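Local coordinates for protein dicer Related Helicase (Caenorhabditis elegans, PDB 6M6Q) that probably couples ATP hydrolysis to RNA helicase activity, as an RLR-subfamily member binding single- and double-stranded RNA; this chain is its N-terminal domain, at residues Y24-Y28 with F167-Y172; G160-A164 with I272-N278; I198-L203 with F293-N299; I215-V220 with T267-A271. All blocks are in the same frame, centred on the assembly; numbering follows the deposited sequence.

Interaction 1 (Y24-Y28 with F167-Y172); sequences YFPAY and FKNKFY
Tyr24 and Lys168 mark the closest approach of the two backbones, their CA atoms lying 7.0 Å apart. Segment 24-28 passes from a loop into helix 25-29, whereas 167-172 leaves helix 162-171 and ends in an extended residue, Tyr172. From both sides, Tyr24, Ala27, Lys168 and Tyr172 direct their CB atoms toward the other segment.

The ring of Tyr24 illustrates how one aromatic group can serve two partners in two different ways. Over one face crosses the straight aliphatic chain of Lys168, whose CG sits 3.6 Å from the Tyr24 ring centroid and only 8° off the normal, a CH-pi contact. At its edge, CD1 of Tyr24 points into the middle of the Tyr172 face; this T-shaped pair has its centroids 4.8 Å apart and its planes at 89°. CG of Tyr172 stands anti to its own carbonyl carbon (chi1 -54°), which carries the ring across to the start of helix 25-29. There Tyr172 OH donates a weak hydrogen bond to Tyr24 O at 2.7 Å, so the phenol is held at both its face and its far end. Ala27 CB also packs on the ring, 3.7 Å from Tyr172 CE2. Further along, the Tyr28 ring meets the Phe167 ring obliquely, while Tyr28 OH hydrogen-bonds to Leu270 O of helix 262-271.

The contact thus joins short helix 25-29 to the end of helix 162-171 within the all-helical N-terminal domain. Leu187 of helix 186-193 packs against Ala27, Phe167 and Tyr172, and Phe171 reaches Trp289 of helix 288-295. Phe25 and Pro26 rest on Asp138 and Leu134 of helix 131-144.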
loop_
_atom_site.group_PDB
_atom_site.type_symbol
_atom_site.label_atom_id
_atom_site.label_comp_id
_atom_site.label_asym_id
_atom_site.label_seq_id
_atom_site.Cartn_x
_atom_site.Cartn_y
_atom_site.Cartn_z
ATOM N N TYR B 24 -15.201 -0.220 11.082
ATOM C CA TYR B 24 -13.883 -0.592 11.647
ATOM C C TYR B 24 -13.653 -2.115 11.521
ATOM O O TYR B 24 -12.540 -2.571 11.864
ATOM C CB TYR B 24 -13.801 -0.113 13.095
ATOM C CG TYR B 24 -14.061 1.362 13.285
ATOM C CD1 TYR B 24 -13.044 2.288 13.131
ATOM C CD2 TYR B 24 -15.315 1.840 13.654
ATOM C CE1 TYR B 24 -13.252 3.641 13.344
ATOM C CE2 TYR B 24 -15.542 3.192 13.867
ATOM C CZ TYR B 24 -14.511 4.098 13.692
ATOM O OH TYR B 24 -14.706 5.431 13.886
ATOM N N PHE B 25 -14.627 -2.877 10.995
ATOM C CA PHE B 25 -14.530 -4.360 10.885
ATOM C C PHE B 25 -13.565 -4.803 9.773
ATOM O O PHE B 25 -12.724 -5.637 10.044
ATOM C CB PHE B 25 -15.885 -5.042 10.708
ATOM C CG PHE B 25 -15.775 -6.513 10.372
ATOM C CD1 PHE B 25 -15.376 -7.443 11.322
ATOM C CD2 PHE B 25 -16.029 -6.968 9.091
ATOM C CE1 PHE B 25 -15.263 -8.792 11.001
ATOM C CE2 PHE B 25 -15.938 -8.317 8.778
ATOM C CZ PHE B 25 -15.546 -9.224 9.732
ATOM N N PRO B 26 -13.690 -4.390 8.479
ATOM C CA PRO B 26 -12.841 -4.953 7.422
ATOM C C PRO B 26 -11.348 -5.033 7.795
ATOM O O PRO B 26 -10.774 -6.072 7.624
ATOM C CB PRO B 26 -13.051 -3.975 6.253
ATOM C CG PRO B 26 -14.468 -3.507 6.443
ATOM C CD PRO B 26 -14.623 -3.386 7.950
ATOM N N ALA B 27 -10.788 -3.942 8.326
ATOM C CA ALA B 27 -9.356 -3.796 8.687
ATOM C C ALA B 27 -9.021 -4.717 9.856
ATOM O O ALA B 27 -7.920 -5.294 9.867
ATOM C CB ALA B 27 -9.039 -2.361 9.031
ATOM N N TYR B 28 -9.901 -4.794 10.838
ATOM C CA TYR B 28 -9.700 -5.631 12.027
ATOM C C TYR B 28 -9.685 -7.099 11.584
ATOM O O TYR B 28 -8.732 -7.815 11.935
ATOM C CB TYR B 28 -10.737 -5.326 13.106
ATOM C CG TYR B 28 -10.433 -6.025 14.408
ATOM C CD1 TYR B 28 -11.065 -7.212 14.754
ATOM C CD2 TYR B 28 -9.421 -5.569 15.233
ATOM C CE1 TYR B 28 -10.724 -7.900 15.901
ATOM C CE2 TYR B 28 -9.084 -6.239 16.396
ATOM C CZ TYR B 28 -9.733 -7.411 16.727
ATOM O OH TYR B 28 -9.413 -8.057 17.888
ATOM N N PHE B 167 -8.456 2.375 20.254
ATOM C CA PHE B 167 -8.139 1.571 19.045
ATOM C C PHE B 167 -8.764 2.221 17.807
ATOM O O PHE B 167 -8.033 2.482 16.837
ATOM C CB PHE B 167 -8.652 0.148 19.233
ATOM C CG PHE B 167 -8.229 -0.840 18.189
ATOM C CD1 PHE B 167 -9.003 -1.052 17.060
ATOM C CD2 PHE B 167 -7.127 -1.657 18.398
ATOM C CE1 PHE B 167 -8.658 -2.032 16.143
ATOM C CE2 PHE B 167 -6.785 -2.638 17.481
ATOM C CZ PHE B 167 -7.546 -2.817 16.353
ATOM N N LYS B 168 -10.069 2.502 17.853
ATOM C CA LYS B 168 -10.823 3.123 16.724
ATOM C C LYS B 168 -10.232 4.500 16.403
ATOM O O LYS B 168 -10.164 4.837 15.224
ATOM C CB LYS B 168 -12.310 3.257 17.059
ATOM C CG LYS B 168 -13.119 1.984 16.869
ATOM C CD LYS B 168 -14.547 2.075 17.391
ATOM C CE LYS B 168 -15.322 0.780 17.230
ATOM N NZ LYS B 168 -16.512 0.743 18.110
ATOM N N ASN B 169 -9.807 5.236 17.432
ATOM C CA ASN B 169 -9.378 6.654 17.339
ATOM C C ASN B 169 -7.954 6.747 16.784
ATOM O O ASN B 169 -7.718 7.624 15.950
ATOM C CB ASN B 169 -9.474 7.373 18.688
ATOM C CG ASN B 169 -10.883 7.821 19.046
ATOM O OD1 ASN B 169 -11.127 8.226 20.178
ATOM N ND2 ASN B 169 -11.819 7.740 18.101
ATOM N N LYS B 170 -7.041 5.878 17.202
ATOM C CA LYS B 170 -5.600 6.050 16.862
ATOM C C LYS B 170 -5.224 5.219 15.626
ATOM O O LYS B 170 -4.241 5.585 14.982
ATOM C CB LYS B 170 -4.707 5.707 18.052
ATOM C CG LYS B 170 -5.060 6.420 19.351
ATOM C CD LYS B 170 -4.042 7.430 19.791
ATOM C CE LYS B 170 -4.657 8.707 20.316
ATOM N NZ LYS B 170 -3.775 9.870 20.057
ATOM N N PHE B 171 -5.961 4.152 15.310
ATOM C CA PHE B 171 -5.567 3.167 14.264
ATOM C C PHE B 171 -6.379 3.363 12.974
ATOM O O PHE B 171 -6.071 2.696 11.981
ATOM C CB PHE B 171 -5.721 1.737 14.779
ATOM C CG PHE B 171 -4.647 1.278 15.725
ATOM C CD1 PHE B 171 -3.313 1.314 15.364
ATOM C CD2 PHE B 171 -4.983 0.709 16.938
ATOM C CE1 PHE B 171 -2.335 0.835 16.221
ATOM C CE2 PHE B 171 -4.003 0.229 17.792
ATOM C CZ PHE B 171 -2.682 0.293 17.431
ATOM N N TYR B 172 -7.376 4.244 12.973
ATOM C CA TYR B 172 -8.117 4.622 11.742
ATOM C C TYR B 172 -8.099 6.141 11.569
ATOM O O TYR B 172 -8.137 6.885 12.568
ATOM C CB TYR B 172 -9.537 4.064 11.764
ATOM C CG TYR B 172 -9.652 2.570 11.984
ATOM C CD1 TYR B 172 -9.438 2.017 13.237
ATOM C CD2 TYR B 172 -10.136 1.732 10.989
ATOM C CE1 TYR B 172 -9.604 0.661 13.474
ATOM C CE2 TYR B 172 -10.335 0.373 11.215
ATOM C CZ TYR B 172 -10.080 -0.162 12.473
ATOM O OH TYR B 172 -10.266 -1.494 12.735
#

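Interaction 2 (G160-A164 with I272-N278)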
loop_
_atom_site.group_PDB
_atom_site.type_symbol
_atom_site.label_atom_id
_atom_site.label_comp_id
_atom_site.label_asym_id
_atom_site.label_seq_id
_atom_site.Cartn_x
_atom_site.Cartn_y
_atom_site.Cartn_z
ATOM N N GLY B 160 -18.990 -0.432 27.395
ATOM C CA GLY B 160 -18.268 0.830 27.618
ATOM C C GLY B 160 -16.771 0.635 27.570
ATOM O O GLY B 160 -16.061 1.397 28.258
ATOM N N TRP B 161 -16.299 -0.351 26.801
ATOM C CA TRP B 161 -14.864 -0.748 26.745
ATOM C C TRP B 161 -14.032 0.416 26.191
ATOM O O TRP B 161 -14.186 0.732 25.029
ATOM C CB TRP B 161 -14.685 -2.009 25.905
ATOM C CG TRP B 161 -13.443 -2.768 26.244
ATOM C CD1 TRP B 161 -12.267 -2.797 25.553
ATOM C CD2 TRP B 161 -13.244 -3.589 27.401
ATOM N NE1 TRP B 161 -11.362 -3.600 26.190
ATOM C CE2 TRP B 161 -11.930 -4.095 27.329
ATOM C CE3 TRP B 161 -14.047 -3.946 28.486
ATOM C CZ2 TRP B 161 -11.410 -4.943 28.299
ATOM C CZ3 TRP B 161 -13.536 -4.790 29.442
ATOM C CH2 TRP B 161 -12.235 -5.279 29.350
ATOM N N LEU B 162 -13.169 1.003 27.008
ATOM C CA LEU B 162 -12.433 2.253 26.688
ATOM C C LEU B 162 -11.260 1.932 25.749
ATOM O O LEU B 162 -10.798 2.842 25.034
ATOM C CB LEU B 162 -11.964 2.871 28.007
ATOM C CG LEU B 162 -10.984 4.034 27.905
ATOM C CD1 LEU B 162 -11.634 5.252 27.266
ATOM C CD2 LEU B 162 -10.452 4.381 29.271
ATOM N N THR B 163 -10.769 0.699 25.790
ATOM C CA THR B 163 -9.666 0.214 24.935
ATOM C C THR B 163 -10.136 0.214 23.485
ATOM O O THR B 163 -9.325 0.495 22.609
ATOM C CB THR B 163 -9.217 -1.178 25.368
ATOM O OG1 THR B 163 -8.305 -1.013 26.450
ATOM C CG2 THR B 163 -8.573 -1.957 24.247
ATOM N N ALA B 164 -11.403 -0.127 23.256
ATOM C CA ALA B 164 -12.024 -0.201 21.915
ATOM C C ALA B 164 -12.077 1.198 21.295
ATOM O O ALA B 164 -11.821 1.302 20.098
ATOM C CB ALA B 164 -13.395 -0.825 21.992
ATOM N N ILE B 272 -4.932 -6.501 21.047
ATOM C CA ILE B 272 -4.984 -5.158 21.731
ATOM C C ILE B 272 -6.358 -4.926 22.375
ATOM O O ILE B 272 -6.407 -4.261 23.412
ATOM C CB ILE B 272 -4.642 -4.043 20.718
ATOM C CG1 ILE B 272 -3.132 -3.936 20.524
ATOM C CG2 ILE B 272 -5.270 -2.701 21.106
ATOM C CD1 ILE B 272 -2.718 -2.938 19.473
ATOM N N ILE B 273 -7.429 -5.430 21.760
ATOM C CA ILE B 273 -8.838 -5.175 22.173
ATOM C C ILE B 273 -9.072 -5.753 23.581
ATOM O O ILE B 273 -9.996 -5.282 24.255
ATOM C CB ILE B 273 -9.829 -5.729 21.120
ATOM C CG1 ILE B 273 -11.192 -5.035 21.217
ATOM C CG2 ILE B 273 -9.953 -7.247 21.212
ATOM C CD1 ILE B 273 -11.141 -3.548 20.917
ATOM N N GLY B 274 -8.229 -6.682 24.033
ATOM C CA GLY B 274 -8.396 -7.385 25.324
ATOM C C GLY B 274 -7.894 -6.558 26.497
ATOM O O GLY B 274 -8.307 -6.849 27.653
ATOM N N PHE B 275 -7.031 -5.576 26.229
ATOM C CA PHE B 275 -6.440 -4.667 27.251
ATOM C C PHE B 275 -7.558 -3.991 28.073
ATOM O O PHE B 275 -8.570 -3.571 27.502
ATOM C CB PHE B 275 -5.560 -3.598 26.596
ATOM C CG PHE B 275 -4.374 -4.088 25.798
ATOM C CD1 PHE B 275 -4.007 -5.433 25.771
ATOM C CD2 PHE B 275 -3.627 -3.186 25.054
ATOM C CE1 PHE B 275 -2.920 -5.851 25.019
ATOM C CE2 PHE B 275 -2.527 -3.602 24.322
ATOM C CZ PHE B 275 -2.176 -4.931 24.304
ATOM N N LYS B 276 -7.389 -3.932 29.392
ATOM C CA LYS B 276 -8.362 -3.318 30.337
ATOM C C LYS B 276 -7.875 -1.913 30.645
ATOM O O LYS B 276 -6.752 -1.803 31.178
ATOM C CB LYS B 276 -8.463 -4.136 31.632
ATOM C CG LYS B 276 -9.104 -5.517 31.497
ATOM C CD LYS B 276 -8.892 -6.426 32.702
ATOM C CE LYS B 276 -9.005 -7.905 32.373
ATOM N NZ LYS B 276 -7.832 -8.389 31.598
ATOM N N SER B 277 -8.646 -0.881 30.289
ATOM C CA SER B 277 -8.246 0.531 30.515
ATOM C C SER B 277 -9.413 1.368 31.059
ATOM O O SER B 277 -9.239 2.608 31.152
ATOM C CB SER B 277 -7.624 1.144 29.261
ATOM O OG SER B 277 -8.612 1.626 28.354
ATOM N N ASN B 278 -10.466 0.721 31.584
ATOM C CA ASN B 278 -11.671 1.420 32.115
ATOM C C ASN B 278 -11.294 2.189 33.398
ATOM O O ASN B 278 -11.623 3.400 33.468
ATOM C CB ASN B 278 -12.849 0.464 32.314
ATOM C CG ASN B 278 -13.543 0.117 31.010
ATOM O OD1 ASN B 278 -12.985 0.320 29.934
ATOM N ND2 ASN B 278 -14.763 -0.395 31.093
#
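A hydrogen bond between Leu162 and Asn278 helps tie the start of helix 162-171 to the loop after helix 262-271. The backbone N-H of Leu162 reaches Asn278 OD1 at 3.0 Å, with an N-H...O angle of 159°, so a side chain from far along the sequence serves an amide in the opening turn of the helix. Thr163 continues the polar set. Its OG1 donates to Phe275 O at 2.8 Å, approaching from above the carbonyl plane, 65° out of it. The same OG1 receives a weak bond from Ser277 OG, and the threonine hydroxyl is thus gripped from two residues of one loop. Trp161 NE1 makes another weak bond, to Ile273 O at 2.9 Å, bringing the indole alongside the loop backbone. Thr163 is forked: while OG1 takes the polar role, CG2 faces the carbonyls of Ile272 and Ile273.

Apolar contacts fill in around these bonds. The six-membered end of Trp161 meets the aliphatic part of Lys276, CH2 lying 3.8 Å from Lys276 CG, and the two side chains run at a slant to each other. Ile273 holds CG1 anti to its backbone N (chi1 -158°), a setting that brings CD1 to within 3.7 Å of Ala164 CB.

Trp154 packs on both Ala164 and Ile273, and Trp289 of helix 288-295 touches Thr163 and Ile272. In this all-helical domain, helix 262-271 passes into the 3-10 turn 272-274, and the loop beyond supplies Asn278 OD1, Phe275 O and Ser277 OG to the first turn of helix 162-171, a loop-to-helix-start contact.

Interaction 3 (I198-L203 with F293-N299); sequences IIMKHL and FIDAMKN
His202 and Asn299 stack flat on flat, imidazole and amide planes 22° apart, where helix 196-204 packs against the end of helix 288-295 in this all-helical domain. Asn299 ND2 lies 3.2 Å above the His202 ring plane, toward its rim, and Lys201 NZ sits over the opposite face. His202 ND1 makes a weak bond back to Ile198 O in its own helix, which helps set the ring's rotation. The Phe293 ring has Leu203 CD1 over one face, 4.1 Å from the Phe293 centroid, in a CH-pi contact; Ile199 CG2 approaches the same ring obliquely.

Between these rings, the small side chain of Ala296 lets the backbones come close, the CA atoms of Ile199 and Ala296 being 4.9 Å apart. Its CB is surrounded by His202 CB, Ile199 CG2 and Leu203 CG. Ile199 keeps CG2 anti to its backbone N, toward Ala296 and Phe293, and leaves CG1 to meet Met297 CG at 3.8 Å. This seam, which includes the turn after helix 288-295, is extended by Asn303 of helix 301-310, touching Ile199 and Met297, and by Leu216 of helix 210-221, which touches Leu203.

A bond within its own segment holds the stacked amide: Asn299 ND2 donates to Asp295 O at 3.1 Å, with an N-H...O angle of 155°.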
loop_
_atom_site.group_PDB
_atom_site.type_symbol
_atom_site.label_atom_id
_atom_site.label_comp_id
_atom_site.label_asym_id
_atom_site.label_seq_id
_atom_site.Cartn_x
_atom_site.Cartn_y
_atom_site.Cartn_z
ATOM N N ILE B 198 10.474 -7.115 18.036
ATOM C CA ILE B 198 11.158 -5.971 18.707
ATOM C C ILE B 198 10.138 -5.211 19.585
ATOM O O ILE B 198 10.515 -4.754 20.674
ATOM C CB ILE B 198 11.832 -5.061 17.658
ATOM C CG1 ILE B 198 12.704 -5.858 16.679
ATOM C CG2 ILE B 198 12.625 -3.955 18.335
ATOM C CD1 ILE B 198 12.923 -5.167 15.347
ATOM N N ILE B 199 8.873 -5.144 19.159
ATOM C CA ILE B 199 7.771 -4.501 19.936
ATOM C C ILE B 199 7.512 -5.349 21.198
ATOM O O ILE B 199 7.372 -4.760 22.284
ATOM C CB ILE B 199 6.505 -4.317 19.067
ATOM C CG1 ILE B 199 6.821 -3.580 17.761
ATOM C CG2 ILE B 199 5.410 -3.613 19.852
ATOM C CD1 ILE B 199 5.790 -3.763 16.668
ATOM N N MET B 200 7.492 -6.682 21.072
ATOM C CA MET B 200 7.201 -7.614 22.199
ATOM C C MET B 200 8.320 -7.489 23.252
ATOM O O MET B 200 7.986 -7.421 24.458
ATOM C CB MET B 200 7.080 -9.063 21.699
ATOM C CG MET B 200 6.749 -10.102 22.781
ATOM S SD MET B 200 4.974 -10.360 23.032
ATOM C CE MET B 200 4.604 -8.980 24.108
ATOM N N LYS B 201 9.579 -7.370 22.811
ATOM C CA LYS B 201 10.781 -7.270 23.693
ATOM C C LYS B 201 10.703 -5.985 24.534
ATOM O O LYS B 201 10.951 -6.070 25.758
ATOM C CB LYS B 201 12.063 -7.312 22.854
ATOM C CG LYS B 201 13.361 -7.032 23.610
ATOM C CD LYS B 201 14.644 -7.314 22.801
ATOM C CE LYS B 201 14.812 -6.443 21.561
ATOM N NZ LYS B 201 14.964 -4.997 21.888
ATOM N N HIS B 202 10.378 -4.844 23.912
ATOM C CA HIS B 202 10.379 -3.507 24.567
ATOM C C HIS B 202 9.179 -3.376 25.505
ATOM O O HIS B 202 9.334 -2.716 26.560
ATOM C CB HIS B 202 10.418 -2.376 23.537
ATOM C CG HIS B 202 11.770 -2.157 22.945
ATOM N ND1 HIS B 202 12.009 -2.275 21.588
ATOM C CD2 HIS B 202 12.961 -1.854 23.510
ATOM C CE1 HIS B 202 13.281 -2.030 21.343
ATOM N NE2 HIS B 202 13.882 -1.761 22.499
ATOM N N LEU B 203 8.034 -3.970 25.152
ATOM C CA LEU B 203 6.814 -3.915 26.001
ATOM C C LEU B 203 7.050 -4.771 27.251
ATOM O O LEU B 203 6.543 -4.402 28.325
ATOM C CB LEU B 203 5.583 -4.396 25.219
ATOM C CG LEU B 203 5.018 -3.416 24.184
ATOM C CD1 LEU B 203 3.943 -4.098 23.351
ATOM C CD2 LEU B 203 4.460 -2.139 24.834
ATOM N N PHE B 293 3.319 1.312 23.155
ATOM C CA PHE B 293 3.539 0.741 21.796
ATOM C C PHE B 293 4.475 1.668 21.004
ATOM O O PHE B 293 5.407 1.158 20.334
ATOM C CB PHE B 293 2.205 0.544 21.062
ATOM C CG PHE B 293 1.740 -0.889 20.931
ATOM C CD1 PHE B 293 1.039 -1.514 21.956
ATOM C CD2 PHE B 293 1.958 -1.604 19.759
ATOM C CE1 PHE B 293 0.618 -2.831 21.831
ATOM C CE2 PHE B 293 1.529 -2.920 19.638
ATOM C CZ PHE B 293 0.859 -3.528 20.674
ATOM N N ILE B 294 4.239 2.987 21.086
ATOM C CA ILE B 294 5.036 4.043 20.386
ATOM C C ILE B 294 6.486 3.970 20.879
ATOM O O ILE B 294 7.410 4.050 20.030
ATOM C CB ILE B 294 4.425 5.443 20.613
ATOM C CG1 ILE B 294 3.044 5.567 19.973
ATOM C CG2 ILE B 294 5.366 6.544 20.127
ATOM C CD1 ILE B 294 2.366 6.881 20.261
ATOM N N ASP B 295 6.678 3.785 22.191
ATOM C CA ASP B 295 8.018 3.708 22.829
ATOM C C ASP B 295 8.664 2.358 22.482
ATOM O O ASP B 295 9.888 2.262 22.600
ATOM C CB ASP B 295 7.935 3.970 24.340
ATOM C CG ASP B 295 7.697 5.436 24.692
ATOM O OD1 ASP B 295 8.331 6.306 24.043
ATOM O OD2 ASP B 295 6.865 5.704 25.603
ATOM N N ALA B 296 7.866 1.364 22.072
ATOM C CA ALA B 296 8.320 0.009 21.678
ATOM C C ALA B 296 8.599 -0.048 20.163
ATOM O O ALA B 296 9.107 -1.095 19.683
ATOM C CB ALA B 296 7.279 -1.010 22.089
ATOM N N MET B 297 8.291 1.024 19.434
ATOM C CA MET B 297 8.420 1.077 17.952
ATOM C C MET B 297 9.397 2.184 17.499
ATOM O O MET B 297 9.834 2.122 16.339
ATOM C CB MET B 297 7.056 1.311 17.303
ATOM C CG MET B 297 6.172 0.089 17.333
ATOM S SD MET B 297 4.507 0.462 16.774
ATOM C CE MET B 297 4.819 0.669 15.021
ATOM N N LYS B 298 9.781 3.111 18.378
ATOM C CA LYS B 298 10.635 4.274 18.011
ATOM C C LYS B 298 12.124 3.869 17.917
ATOM O O LYS B 298 12.910 4.692 17.410
ATOM C CB LYS B 298 10.429 5.408 19.013
ATOM C CG LYS B 298 10.781 5.069 20.453
ATOM C CD LYS B 298 11.074 6.293 21.304
ATOM C CE LYS B 298 11.431 5.950 22.736
ATOM N NZ LYS B 298 11.611 7.168 23.561
ATOM N N ASN B 299 12.490 2.631 18.268
ATOM C CA ASN B 299 13.903 2.243 18.571
ATOM C C ASN B 299 14.654 1.779 17.319
ATOM O O ASN B 299 15.876 1.932 17.303
ATOM C CB ASN B 299 13.986 1.128 19.599
ATOM C CG ASN B 299 13.101 1.387 20.784
ATOM O OD1 ASN B 299 13.497 2.071 21.722
ATOM N ND2 ASN B 299 11.881 0.892 20.719
#

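Interaction 4 (I215-V220 with T267-A271)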
loop_
_atom_site.group_PDB
_atom_site.type_symbol
_atom_site.label_atom_id
_atom_site.label_comp_id
_atom_site.label_asym_id
_atom_site.label_seq_id
_atom_site.Cartn_x
_atom_site.Cartn_y
_atom_site.Cartn_z
ATOM N N ILE B 215 -1.513 -10.375 28.222
ATOM C CA ILE B 215 -2.588 -10.647 27.215
ATOM C C ILE B 215 -1.919 -10.919 25.859
ATOM O O ILE B 215 -2.272 -11.932 25.241
ATOM C CB ILE B 215 -3.634 -9.503 27.160
ATOM C CG1 ILE B 215 -4.538 -9.507 28.399
ATOM C CG2 ILE B 215 -4.469 -9.562 25.883
ATOM C CD1 ILE B 215 -5.033 -8.127 28.818
ATOM N N LEU B 216 -0.909 -10.117 25.477
ATOM C CA LEU B 216 -0.214 -10.253 24.164
ATOM C C LEU B 216 0.448 -11.620 24.072
ATOM O O LEU B 216 0.232 -12.283 23.063
ATOM C CB LEU B 216 0.807 -9.132 23.976
ATOM C CG LEU B 216 0.210 -7.772 23.625
ATOM C CD1 LEU B 216 1.294 -6.706 23.536
ATOM C CD2 LEU B 216 -0.584 -7.846 22.328
ATOM N N ALA B 217 1.180 -12.035 25.115
ATOM C CA ALA B 217 1.920 -13.322 25.178
ATOM C C ALA B 217 0.951 -14.490 24.972
ATOM O O ALA B 217 1.287 -15.428 24.222
ATOM C CB ALA B 217 2.647 -13.447 26.489
ATOM N N PHE B 218 -0.229 -14.420 25.579
ATOM C CA PHE B 218 -1.211 -15.529 25.569
ATOM C C PHE B 218 -1.879 -15.630 24.189
ATOM O O PHE B 218 -1.983 -16.769 23.662
ATOM C CB PHE B 218 -2.249 -15.360 26.677
ATOM C CG PHE B 218 -3.357 -16.369 26.590
ATOM C CD1 PHE B 218 -3.136 -17.695 26.943
ATOM C CD2 PHE B 218 -4.575 -16.025 26.030
ATOM C CE1 PHE B 218 -4.126 -18.649 26.765
ATOM C CE2 PHE B 218 -5.577 -16.972 25.886
ATOM C CZ PHE B 218 -5.349 -18.283 26.255
ATOM N N GLU B 219 -2.369 -14.496 23.655
ATOM C CA GLU B 219 -3.155 -14.444 22.391
ATOM C C GLU B 219 -2.226 -14.738 21.212
ATOM O O GLU B 219 -2.725 -15.297 20.219
ATOM C CB GLU B 219 -3.858 -13.096 22.193
ATOM C CG GLU B 219 -4.813 -12.713 23.309
ATOM C CD GLU B 219 -6.109 -13.505 23.389
ATOM O OE1 GLU B 219 -6.056 -14.746 23.319
ATOM O OE2 GLU B 219 -7.172 -12.872 23.588
ATOM N N VAL B 220 -0.916 -14.478 21.350
ATOM C CA VAL B 220 0.078 -14.779 20.279
ATOM C C VAL B 220 0.566 -16.244 20.351
ATOM O O VAL B 220 0.632 -16.856 19.291
ATOM C CB VAL B 220 1.232 -13.778 20.281
ATOM C CG1 VAL B 220 2.439 -14.332 19.545
ATOM C CG2 VAL B 220 0.796 -12.441 19.677
ATOM N N THR B 267 -1.229 -10.633 14.996
ATOM C CA THR B 267 -1.961 -11.219 16.139
ATOM C C THR B 267 -1.760 -10.341 17.372
ATOM O O THR B 267 -2.691 -10.280 18.176
ATOM C CB THR B 267 -1.564 -12.679 16.352
ATOM O OG1 THR B 267 -1.890 -13.362 15.143
ATOM C CG2 THR B 267 -2.282 -13.341 17.502
ATOM N N MET B 268 -0.656 -9.592 17.445
ATOM C CA MET B 268 -0.406 -8.602 18.539
ATOM C C MET B 268 -1.413 -7.447 18.441
ATOM O O MET B 268 -2.012 -7.108 19.470
ATOM C CB MET B 268 1.006 -8.021 18.492
ATOM C CG MET B 268 2.050 -8.942 19.014
ATOM S SD MET B 268 3.655 -8.148 18.961
ATOM C CE MET B 268 3.718 -7.403 20.581
ATOM N N PHE B 269 -1.587 -6.856 17.262
ATOM C CA PHE B 269 -2.550 -5.748 17.020
ATOM C C PHE B 269 -3.983 -6.260 17.193
ATOM O O PHE B 269 -4.804 -5.507 17.703
ATOM C CB PHE B 269 -2.326 -5.129 15.640
ATOM C CG PHE B 269 -1.113 -4.243 15.580
ATOM C CD1 PHE B 269 0.137 -4.778 15.316
ATOM C CD2 PHE B 269 -1.210 -2.887 15.861
ATOM C CE1 PHE B 269 1.263 -3.973 15.293
ATOM C CE2 PHE B 269 -0.082 -2.084 15.853
ATOM C CZ PHE B 269 1.152 -2.626 15.559
ATOM N N LEU B 270 -4.235 -7.524 16.834
ATOM C CA LEU B 270 -5.542 -8.202 17.025
ATOM C C LEU B 270 -5.848 -8.264 18.517
ATOM O O LEU B 270 -6.957 -7.922 18.889
ATOM C CB LEU B 270 -5.491 -9.605 16.404
ATOM C CG LEU B 270 -6.819 -10.354 16.271
ATOM C CD1 LEU B 270 -7.637 -9.798 15.136
ATOM C CD2 LEU B 270 -6.603 -11.837 16.037
ATOM N N ALA B 271 -4.865 -8.632 19.331
ATOM C CA ALA B 271 -5.019 -8.955 20.770
ATOM C C ALA B 271 -5.283 -7.683 21.583
ATOM O O ALA B 271 -5.775 -7.819 22.688
ATOM C CB ALA B 271 -3.786 -9.661 21.266
HETATM O O HOH W 1 -7.165 -10.078 23.244
#
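A helix-helix interface of the all-helical N-terminal domain is formed where Leu216, Glu219 and Val220 of helix 210-221 meet Thr267, Met268 and Ala271 of helix 262-271. The axes of the two segments come within 9.0 Å of each other, and their N-to-C directions differ by 122°, between perpendicular and antiparallel. Such steep crossings confine the contact to a small patch, here roughly one helical turn on each side.

Leu216 uses both of its methyls: CD1 meets Met268 CE at 3.9 Å, while CD2 lies against Ala271 CB at 3.8 Å and also close to the backbone O of Met268. A turn later, Val220 offers a single branch to two residues. Its CG2, anti to the carbonyl carbon, touches both Met268 CG at 3.8 Å and Thr267 CG2 at 3.9 Å. Thr267 CG2 also lies close to Glu219 O, while the threonine hydroxyl bonds to His263 O in its own helix.

Glu219 combines both kinds of contact. Its CB packs on Ala271 CB at 3.6 Å, and the chain then bends (chi2 -72°) to place the carboxylate beside a bridging water. That water donates to Glu219 OE2 at 2.8 Å and to Ala271 O at 2.7 Å, giving the carbonyl near the end of helix 262-271 a polar partner. Tyr151 OH adds a weak bond to the same carboxylate oxygen.

Helix 196-204 covers one side of the patch, Met200 touching both Leu216 and Met268 while Leu203 leans on Leu216. From helix 262-271, Phe269, which points away from helix 210-221, meets Phe293 of helix 288-295.

The four contacts are connected through shared or touching residues. Interactions 1 and 2 share helix 162-171, their centres 13 Å apart, and meet where Phe167 and Phe171 pack on Ile272. Interaction 4 joins interaction 1 through a probable hydrogen bond, Tyr28 OH to Leu270 O at 2.7 Å, and interaction 3 through Leu203 CD1 and Leu216 CD1, 3.7 Å apart. Phe275 of interaction 2 bridges Leu216 and Phe293, linking it to interactions 4 and 3. Interactions 1 and 3, about 6 Å apart at their nearest atoms, do not touch. The packing is all-helical, as in CARD domains, which RLR-family helicases commonly carry at the N-terminus.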